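Side-chain contact in endo-beta-1,4-glucanase (Streptomyces sp., PDB 1OA4), which hydrolyses internal beta-1,4-glucosidic bonds of cellulose as a family 12 glycoside hydrolase: residues 141-145 against 146-150. Residues are numbered along the deposited sequence; the frame is centred on the assembly and turned at random.
Sequences AHVGG and RSWEV
Trp-148 turns the edge of its indole to Val-143 and donates a side-chain hydrogen bond to that residue's backbone: NE1 lies 3.1 Å from Val-143 O, the hydrogen bond is nearly straight (N-H...O 166°), and the oxygen sits in the plane of the ring. With CG beside its own backbone N (chi1 -50°), the indole swings back along the hairpin and its pyrrole edge reaches the turn. Arg-146 N approaches the same carbonyl oxygen from the opposite face, 3.1 Å from Val-143 O, so two donors grip it. The side chains of Val-143 and Trp-148 cross at about a right angle, CB of the valine 3.9 Å from CD1 of the indole. A branched aliphatic residue suits this buried strand end, where Phe-179 of helix 176-185 touches Val-143 and meets the Trp-148 ring edge-to-face. Farther from the turn, small Ala-141 lets Val-150 close in diagonally, CB to CG2 3.6 Å. The chain of Arg-146 runs extended from CG to NE, away from the hairpin partner, and its guanidinium forms a cation-pi contact with Trp-172. On the other face, His-142 and Ser-147 are a non-hydrogen-bonded pair, polar side chains suited to the more exposed surface. Gly-144 and Gly-145 both have positive phi, and at Gly-145 a CB would press against the preceding carbonyl oxygen. They are the central residues of a type I' turn from Val-143 to Arg-146, which closes a two-residue beta hairpin joining strands 136-143 and 146-154 in the beta-sandwich fold of family 12 glycoside hydrolases.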
loop_
_atom_site.group_PDB
_atom_site.type_symbol
_atom_site.label_atom_id
_atom_site.label_comp_id
_atom_site.label_asym_id
_atom_site.label_seq_id
_atom_site.Cartn_x
_atom_site.Cartn_y
_atom_site.Cartn_z
ATOM N N ALA A 141 -15.039 10.539 -5.427
ATOM C CA ALA A 141 -15.753 9.277 -5.420
ATOM C C ALA A 141 -16.138 8.917 -3.987
ATOM O O ALA A 141 -15.461 9.312 -3.035
ATOM C CB ALA A 141 -14.905 8.181 -6.027
ATOM N N HIS A 142 -17.237 8.182 -3.843
ATOM C CA HIS A 142 -17.675 7.699 -2.546
ATOM C C HIS A 142 -17.463 6.201 -2.527
ATOM O O HIS A 142 -18.099 5.465 -3.297
ATOM C CB HIS A 142 -19.149 8.025 -2.296
ATOM C CG HIS A 142 -19.420 9.489 -2.137
ATOM N ND1 HIS A 142 -19.309 10.367 -3.194
ATOM C CD2 HIS A 142 -19.508 10.256 -1.024
ATOM C CE1 HIS A 142 -19.368 11.608 -2.744
ATOM N NE2 HIS A 142 -19.552 11.566 -1.437
ATOM N N VAL A 143 -16.540 5.752 -1.684
ATOM C CA VAL A 143 -16.220 4.338 -1.587
ATOM C C VAL A 143 -16.155 3.930 -0.139
ATOM O O VAL A 143 -15.507 4.585 0.673
ATOM C CB VAL A 143 -14.851 4.012 -2.224
ATOM C CG1 VAL A 143 -14.688 2.492 -2.351
ATOM C CG2 VAL A 143 -14.695 4.710 -3.568
ATOM N N GLY A 144 -16.858 2.854 0.189
ATOM C CA GLY A 144 -16.831 2.328 1.528
ATOM C C GLY A 144 -17.462 3.235 2.567
ATOM O O GLY A 144 -17.247 3.053 3.759
ATOM N N GLY A 145 -18.266 4.198 2.120
ATOM C CA GLY A 145 -18.915 5.109 3.041
ATOM C C GLY A 145 -18.075 6.328 3.384
ATOM O O GLY A 145 -18.424 7.082 4.294
ATOM N N ARG A 146 -16.978 6.514 2.652
ATOM C CA ARG A 146 -16.057 7.628 2.847
ATOM C C ARG A 146 -15.904 8.374 1.520
ATOM O O ARG A 146 -16.148 7.817 0.456
ATOM C CB ARG A 146 -14.687 7.107 3.321
ATOM C CG ARG A 146 -14.641 6.682 4.769
ATOM C CD ARG A 146 -13.281 6.210 5.207
ATOM N NE ARG A 146 -13.262 5.744 6.592
ATOM C CZ ARG A 146 -13.058 6.515 7.652
ATOM N NH1 ARG A 146 -12.860 7.819 7.515
ATOM N NH2 ARG A 146 -13.051 5.977 8.860
ATOM N N SER A 147 -15.530 9.646 1.584
ATOM C CA SER A 147 -15.317 10.423 0.364
ATOM C C SER A 147 -13.835 10.463 0.003
ATOM O O SER A 147 -12.986 10.581 0.891
ATOM C CB SER A 147 -15.828 11.847 0.530
ATOM O OG SER A 147 -15.636 12.573 -0.675
ATOM N N TRP A 148 -13.536 10.350 -1.295
ATOM C CA TRP A 148 -12.146 10.350 -1.781
ATOM C C TRP A 148 -11.929 11.250 -2.978
ATOM O O TRP A 148 -12.787 11.361 -3.837
ATOM C CB TRP A 148 -11.688 8.946 -2.190
ATOM C CG TRP A 148 -11.968 7.930 -1.145
ATOM C CD1 TRP A 148 -13.115 7.228 -0.997
ATOM C CD2 TRP A 148 -11.102 7.511 -0.082
ATOM N NE1 TRP A 148 -13.030 6.397 0.098
ATOM C CE2 TRP A 148 -11.796 6.546 0.666
ATOM C CE3 TRP A 148 -9.805 7.847 0.311
ATOM C CZ2 TRP A 148 -11.248 5.922 1.782
ATOM C CZ3 TRP A 148 -9.261 7.226 1.417
ATOM C CH2 TRP A 148 -9.982 6.271 2.138
ATOM N N GLU A 149 -10.766 11.885 -2.995
ATOM C CA GLU A 149 -10.333 12.684 -4.124
ATOM C C GLU A 149 -9.594 11.682 -4.981
ATOM O O GLU A 149 -8.682 11.007 -4.489
ATOM C CB GLU A 149 -9.413 13.807 -3.654
ATOM C CG GLU A 149 -8.945 14.759 -4.735
ATOM C CD GLU A 149 -8.071 15.860 -4.154
ATOM O OE1 GLU A 149 -8.553 16.626 -3.284
ATOM O OE2 GLU A 149 -6.891 15.942 -4.527
ATOM N N VAL A 150 -10.009 11.538 -6.233
ATOM C CA VAL A 150 -9.434 10.526 -7.105
ATOM C C VAL A 150 -8.431 11.113 -8.089
ATOM O O VAL A 150 -8.689 12.147 -8.720
ATOM C CB VAL A 150 -10.529 9.773 -7.895
ATOM C CG1 VAL A 150 -9.925 8.589 -8.641
ATOM C CG2 VAL A 150 -11.653 9.312 -6.962
#